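Local coordinates for uncharacterized protein (Bacteroides ovatus, PDB 4ID2) that is of unknown function but folds into a beta-rich, barrel-like domain of the DUF4738 family, at residues V60-I73 against F102-D114. Numbering follows the deposited sequence.
Sequences VTNELGDTYVDNKI and FLSKSILEGIVYD
D70 and N71 bridge to L108 where strand 71-73 of the mixed sheet passes over strand 107-114, the outermost strand, within this chain, of the antiparallel sheet, with axes 6.6 Å apart and directions 35° from parallel, so here side chains of one strand reach the other's backbone. D70 OD1 takes L108 N at 3.0 Å on its syn lone pair, while N71 N meets the same oxygen from above the carboxylate plane. A short acid suits this place because CG, anti to the backbone N (chi1 -159°), brings OD1 to both amides; an alanine here would probably leave L108 N without its acceptor and the backbone at N71 less firmly fixed. N71, with amide protons to give, donates ND2 to L108 O at 3.0 Å, nearly along the C=O axis. On one flank V60 CG2 presses on I107 CG2 at 3.5 Å, a tight methyl contact. On the other, I73 sets CG1 against L108 CD2 and CG2 against I111 CD1, while its CD1 sits 3.4 Å from G110 CA, at the classic bulge that E109 and G110 form opposite S126. Buried polar groups thus clamp L108 at both N and O, between aliphatic contacts that pack one sheet on the other.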
loop_
_atom_site.group_PDB
_atom_site.type_symbol
_atom_site.label_atom_id
_atom_site.label_comp_id
_atom_site.label_asym_id
_atom_site.label_seq_id
_atom_site.Cartn_x
_atom_site.Cartn_y
_atom_site.Cartn_z
ATOM N N VAL A 60 -20.564 4.346 -15.650
ATOM C CA VAL A 60 -20.046 4.714 -14.336
ATOM C C VAL A 60 -20.242 6.212 -14.159
ATOM O O VAL A 60 -19.755 6.989 -14.977
ATOM C CB VAL A 60 -18.566 4.297 -14.194
ATOM C CG1 VAL A 60 -18.039 4.601 -12.795
ATOM C CG2 VAL A 60 -18.405 2.819 -14.517
ATOM N N THR A 61 -20.978 6.610 -13.113
ATOM C CA THR A 61 -21.262 8.011 -12.817
ATOM C C THR A 61 -20.468 8.381 -11.548
ATOM O O THR A 61 -20.515 7.651 -10.556
ATOM C CB THR A 61 -22.789 8.242 -12.733
ATOM O OG1 THR A 61 -23.057 9.638 -12.876
ATOM C CG2 THR A 61 -23.434 7.701 -11.447
ATOM N N ASN A 62 -19.691 9.480 -11.613
ATOM C CA ASN A 62 -18.869 9.945 -10.486
ATOM C C ASN A 62 -19.680 10.917 -9.599
ATOM O O ASN A 62 -20.860 11.158 -9.871
ATOM C CB ASN A 62 -17.559 10.591 -10.992
ATOM C CG ASN A 62 -17.711 11.880 -11.773
ATOM O OD1 ASN A 62 -18.786 12.215 -12.282
ATOM N ND2 ASN A 62 -16.618 12.610 -11.926
ATOM N N GLU A 63 -19.054 11.441 -8.525
ATOM C CA GLU A 63 -19.710 12.377 -7.596
ATOM C C GLU A 63 -20.100 13.693 -8.291
ATOM O O GLU A 63 -21.141 14.262 -7.962
ATOM C CB GLU A 63 -18.808 12.681 -6.385
ATOM N N LEU A 64 -19.277 14.164 -9.254
ATOM C CA LEU A 64 -19.536 15.408 -9.998
ATOM C C LEU A 64 -20.794 15.327 -10.892
ATOM O O LEU A 64 -21.459 16.345 -11.089
ATOM C CB LEU A 64 -18.324 15.784 -10.870
ATOM N N GLY A 65 -21.096 14.137 -11.419
ATOM C CA GLY A 65 -22.244 13.904 -12.291
ATOM C C GLY A 65 -21.897 13.526 -13.722
ATOM O O GLY A 65 -22.808 13.293 -14.521
ATOM N N ASP A 66 -20.588 13.459 -14.069
ATOM C CA ASP A 66 -20.148 13.086 -15.419
ATOM C C ASP A 66 -20.238 11.571 -15.597
ATOM O O ASP A 66 -19.664 10.834 -14.796
ATOM C CB ASP A 66 -18.699 13.554 -15.683
ATOM C CG ASP A 66 -18.485 15.056 -15.673
ATOM O OD1 ASP A 66 -19.456 15.800 -15.951
ATOM O OD2 ASP A 66 -17.335 15.488 -15.434
ATOM N N THR A 67 -20.944 11.106 -16.641
ATOM C CA THR A 67 -21.105 9.679 -16.916
ATOM C C THR A 67 -19.982 9.187 -17.838
ATOM O O THR A 67 -19.726 9.797 -18.874
ATOM C CB THR A 67 -22.490 9.404 -17.515
ATOM O OG1 THR A 67 -22.792 10.390 -18.505
ATOM C CG2 THR A 67 -23.581 9.413 -16.462
ATOM N N TYR A 68 -19.325 8.082 -17.457
ATOM C CA TYR A 68 -18.232 7.478 -18.218
ATOM C C TYR A 68 -18.623 6.089 -18.721
ATOM O O TYR A 68 -19.208 5.317 -17.960
ATOM C CB TYR A 68 -16.973 7.368 -17.337
ATOM C CG TYR A 68 -16.448 8.705 -16.864
ATOM C CD1 TYR A 68 -16.982 9.331 -15.743
ATOM C CD2 TYR A 68 -15.419 9.350 -17.540
ATOM C CE1 TYR A 68 -16.511 10.569 -15.310
ATOM C CE2 TYR A 68 -14.928 10.582 -17.109
ATOM C CZ TYR A 68 -15.479 11.192 -15.991
ATOM O OH TYR A 68 -15.025 12.415 -15.542
ATOM N N VAL A 69 -18.294 5.761 -19.987
ATOM C CA VAL A 69 -18.542 4.421 -20.532
ATOM C C VAL A 69 -17.354 3.538 -20.105
ATOM O O VAL A 69 -16.199 3.987 -20.134
ATOM C CB VAL A 69 -18.789 4.408 -22.066
ATOM C CG1 VAL A 69 -17.507 4.580 -22.851
ATOM C CG2 VAL A 69 -19.476 3.124 -22.501
ATOM N N ASP A 70 -17.643 2.307 -19.667
ATOM C CA ASP A 70 -16.616 1.376 -19.200
ATOM C C ASP A 70 -15.935 0.691 -20.399
ATOM O O ASP A 70 -16.426 0.784 -21.529
ATOM C CB ASP A 70 -17.244 0.345 -18.255
ATOM C CG ASP A 70 -16.282 -0.353 -17.312
ATOM O OD1 ASP A 70 -15.050 -0.147 -17.448
ATOM O OD2 ASP A 70 -16.751 -1.120 -16.461
ATOM N N ASN A 71 -14.798 0.014 -20.154
ATOM C CA ASN A 71 -14.035 -0.646 -21.210
ATOM C C ASN A 71 -14.015 -2.156 -21.095
ATOM O O ASN A 71 -14.216 -2.715 -20.017
ATOM C CB ASN A 71 -12.574 -0.163 -21.173
ATOM C CG ASN A 71 -12.425 1.334 -21.252
ATOM O OD1 ASN A 71 -12.630 1.940 -22.306
ATOM N ND2 ASN A 71 -12.072 1.973 -20.145
ATOM N N LYS A 72 -13.701 -2.802 -22.224
ATOM C CA LYS A 72 -13.424 -4.230 -22.316
ATOM C C LYS A 72 -11.971 -4.346 -22.755
ATOM O O LYS A 72 -11.487 -3.452 -23.454
ATOM C CB LYS A 72 -14.376 -4.972 -23.276
ATOM C CG LYS A 72 -14.241 -4.617 -24.754
ATOM C CD LYS A 72 -15.266 -5.385 -25.597
ATOM C CE LYS A 72 -15.152 -5.044 -27.060
ATOM N NZ LYS A 72 -16.081 -5.853 -27.889
ATOM N N ILE A 73 -11.268 -5.411 -22.346
ATOM C CA ILE A 73 -9.886 -5.619 -22.753
ATOM C C ILE A 73 -9.759 -7.017 -23.326
ATOM O O ILE A 73 -9.952 -7.979 -22.595
ATOM C CB ILE A 73 -8.875 -5.364 -21.599
ATOM C CG1 ILE A 73 -8.845 -3.858 -21.252
ATOM C CG2 ILE A 73 -7.480 -5.823 -22.021
ATOM C CD1 ILE A 73 -7.958 -3.445 -20.142
ATOM N N PHE A 102 -16.911 -0.698 -4.591
ATOM C CA PHE A 102 -15.751 -0.121 -5.272
ATOM C C PHE A 102 -15.727 -0.500 -6.754
ATOM O O PHE A 102 -15.358 0.322 -7.592
ATOM C CB PHE A 102 -14.444 -0.583 -4.605
ATOM N N LEU A 103 -16.126 -1.738 -7.075
ATOM C CA LEU A 103 -16.108 -2.227 -8.451
ATOM C C LEU A 103 -17.141 -1.508 -9.328
ATOM O O LEU A 103 -16.813 -1.143 -10.455
ATOM C CB LEU A 103 -16.341 -3.745 -8.491
ATOM C CG LEU A 103 -15.879 -4.476 -9.744
ATOM C CD1 LEU A 103 -14.380 -4.306 -9.973
ATOM C CD2 LEU A 103 -16.211 -5.940 -9.641
ATOM N N SER A 104 -18.359 -1.256 -8.809
ATOM C CA SER A 104 -19.403 -0.552 -9.567
ATOM C C SER A 104 -19.000 0.901 -9.900
ATOM O O SER A 104 -19.310 1.373 -10.991
ATOM C CB SER A 104 -20.720 -0.555 -8.795
ATOM O OG SER A 104 -20.565 0.015 -7.505
ATOM N N LYS A 105 -18.287 1.590 -8.981
ATOM C CA LYS A 105 -17.844 2.979 -9.180
ATOM C C LYS A 105 -16.529 3.112 -10.004
ATOM O O LYS A 105 -16.102 4.243 -10.238
ATOM C CB LYS A 105 -17.630 3.667 -7.816
ATOM C CG LYS A 105 -18.875 3.771 -6.943
ATOM C CD LYS A 105 -18.519 4.333 -5.566
ATOM C CE LYS A 105 -19.696 4.392 -4.625
ATOM N NZ LYS A 105 -19.317 4.960 -3.304
ATOM N N SER A 106 -15.888 1.999 -10.441
ATOM C CA SER A 106 -14.606 2.039 -11.171
ATOM C C SER A 106 -14.735 1.614 -12.641
ATOM O O SER A 106 -15.756 1.052 -13.016
ATOM C CB SER A 106 -13.591 1.126 -10.487
ATOM O OG SER A 106 -13.809 -0.247 -10.773
ATOM N N ILE A 107 -13.680 1.845 -13.458
ATOM C CA ILE A 107 -13.661 1.426 -14.869
ATOM C C ILE A 107 -12.388 0.620 -15.158
ATOM O O ILE A 107 -11.328 0.959 -14.633
ATOM C CB ILE A 107 -13.812 2.614 -15.867
ATOM C CG1 ILE A 107 -12.744 3.687 -15.669
ATOM C CG2 ILE A 107 -15.215 3.211 -15.774
ATOM C CD1 ILE A 107 -12.699 4.716 -16.783
ATOM N N LEU A 108 -12.490 -0.437 -16.000
ATOM C CA LEU A 108 -11.328 -1.247 -16.366
ATOM C C LEU A 108 -10.363 -0.357 -17.138
ATOM O O LEU A 108 -10.734 0.194 -18.169
ATOM C CB LEU A 108 -11.739 -2.484 -17.193
ATOM C CG LEU A 108 -10.596 -3.441 -17.574
ATOM C CD1 LEU A 108 -9.905 -4.011 -16.336
ATOM C CD2 LEU A 108 -11.087 -4.568 -18.453
ATOM N N GLU A 109 -9.162 -0.164 -16.606
ATOM C CA GLU A 109 -8.173 0.740 -17.178
ATOM C C GLU A 109 -7.169 0.029 -18.054
ATOM O O GLU A 109 -6.800 0.573 -19.088
ATOM C CB GLU A 109 -7.415 1.466 -16.047
ATOM C CG GLU A 109 -6.550 2.631 -16.522
ATOM C CD GLU A 109 -5.684 3.286 -15.463
ATOM O OE1 GLU A 109 -5.232 2.580 -14.532
ATOM O OE2 GLU A 109 -5.409 4.500 -15.599
ATOM N N GLY A 110 -6.626 -1.084 -17.587
ATOM C CA GLY A 110 -5.577 -1.750 -18.340
ATOM C C GLY A 110 -5.186 -3.119 -17.832
ATOM O O GLY A 110 -5.422 -3.456 -16.669
ATOM N N ILE A 111 -4.607 -3.924 -18.739
ATOM C CA ILE A 111 -4.049 -5.254 -18.474
ATOM C C ILE A 111 -2.713 -5.243 -19.208
ATOM O O ILE A 111 -2.681 -4.969 -20.411
ATOM C CB ILE A 111 -5.000 -6.419 -18.877
ATOM C CG1 ILE A 111 -6.260 -6.434 -17.961
ATOM C CG2 ILE A 111 -4.258 -7.756 -18.786
ATOM C CD1 ILE A 111 -7.436 -7.339 -18.413
ATOM N N VAL A 112 -1.621 -5.451 -18.466
ATOM C CA VAL A 112 -0.251 -5.264 -18.930
ATOM C C VAL A 112 0.634 -6.470 -18.629
ATOM O O VAL A 112 0.718 -6.831 -17.462
ATOM C CB VAL A 112 0.262 -4.011 -18.136
ATOM C CG1 VAL A 112 1.782 -3.865 -18.190
ATOM C CG2 VAL A 112 -0.444 -2.736 -18.589
ATOM N N TYR A 113 1.398 -7.007 -19.622
ATOM C CA TYR A 113 2.366 -8.069 -19.330
ATOM C C TYR A 113 3.310 -7.543 -18.252
ATOM O O TYR A 113 3.833 -6.435 -18.403
ATOM C CB TYR A 113 3.159 -8.477 -20.594
ATOM C CG TYR A 113 4.340 -9.376 -20.283
ATOM C CD1 TYR A 113 4.159 -10.727 -20.011
ATOM C CD2 TYR A 113 5.624 -8.857 -20.165
ATOM C CE1 TYR A 113 5.233 -11.548 -19.678
ATOM C CE2 TYR A 113 6.705 -9.666 -19.819
ATOM C CZ TYR A 113 6.504 -11.014 -19.578
ATOM O OH TYR A 113 7.544 -11.850 -19.253
ATOM N N ASP A 114 3.490 -8.296 -17.163
ATOM C CA ASP A 114 4.344 -7.881 -16.064
ATOM C C ASP A 114 5.599 -8.740 -16.017
ATOM O O ASP A 114 6.691 -8.221 -16.201
ATOM C CB ASP A 114 3.584 -7.938 -14.727
ATOM C CG ASP A 114 4.395 -7.400 -13.566
ATOM O OD1 ASP A 114 4.636 -6.176 -13.528
ATOM O OD2 ASP A 114 4.809 -8.204 -12.712
#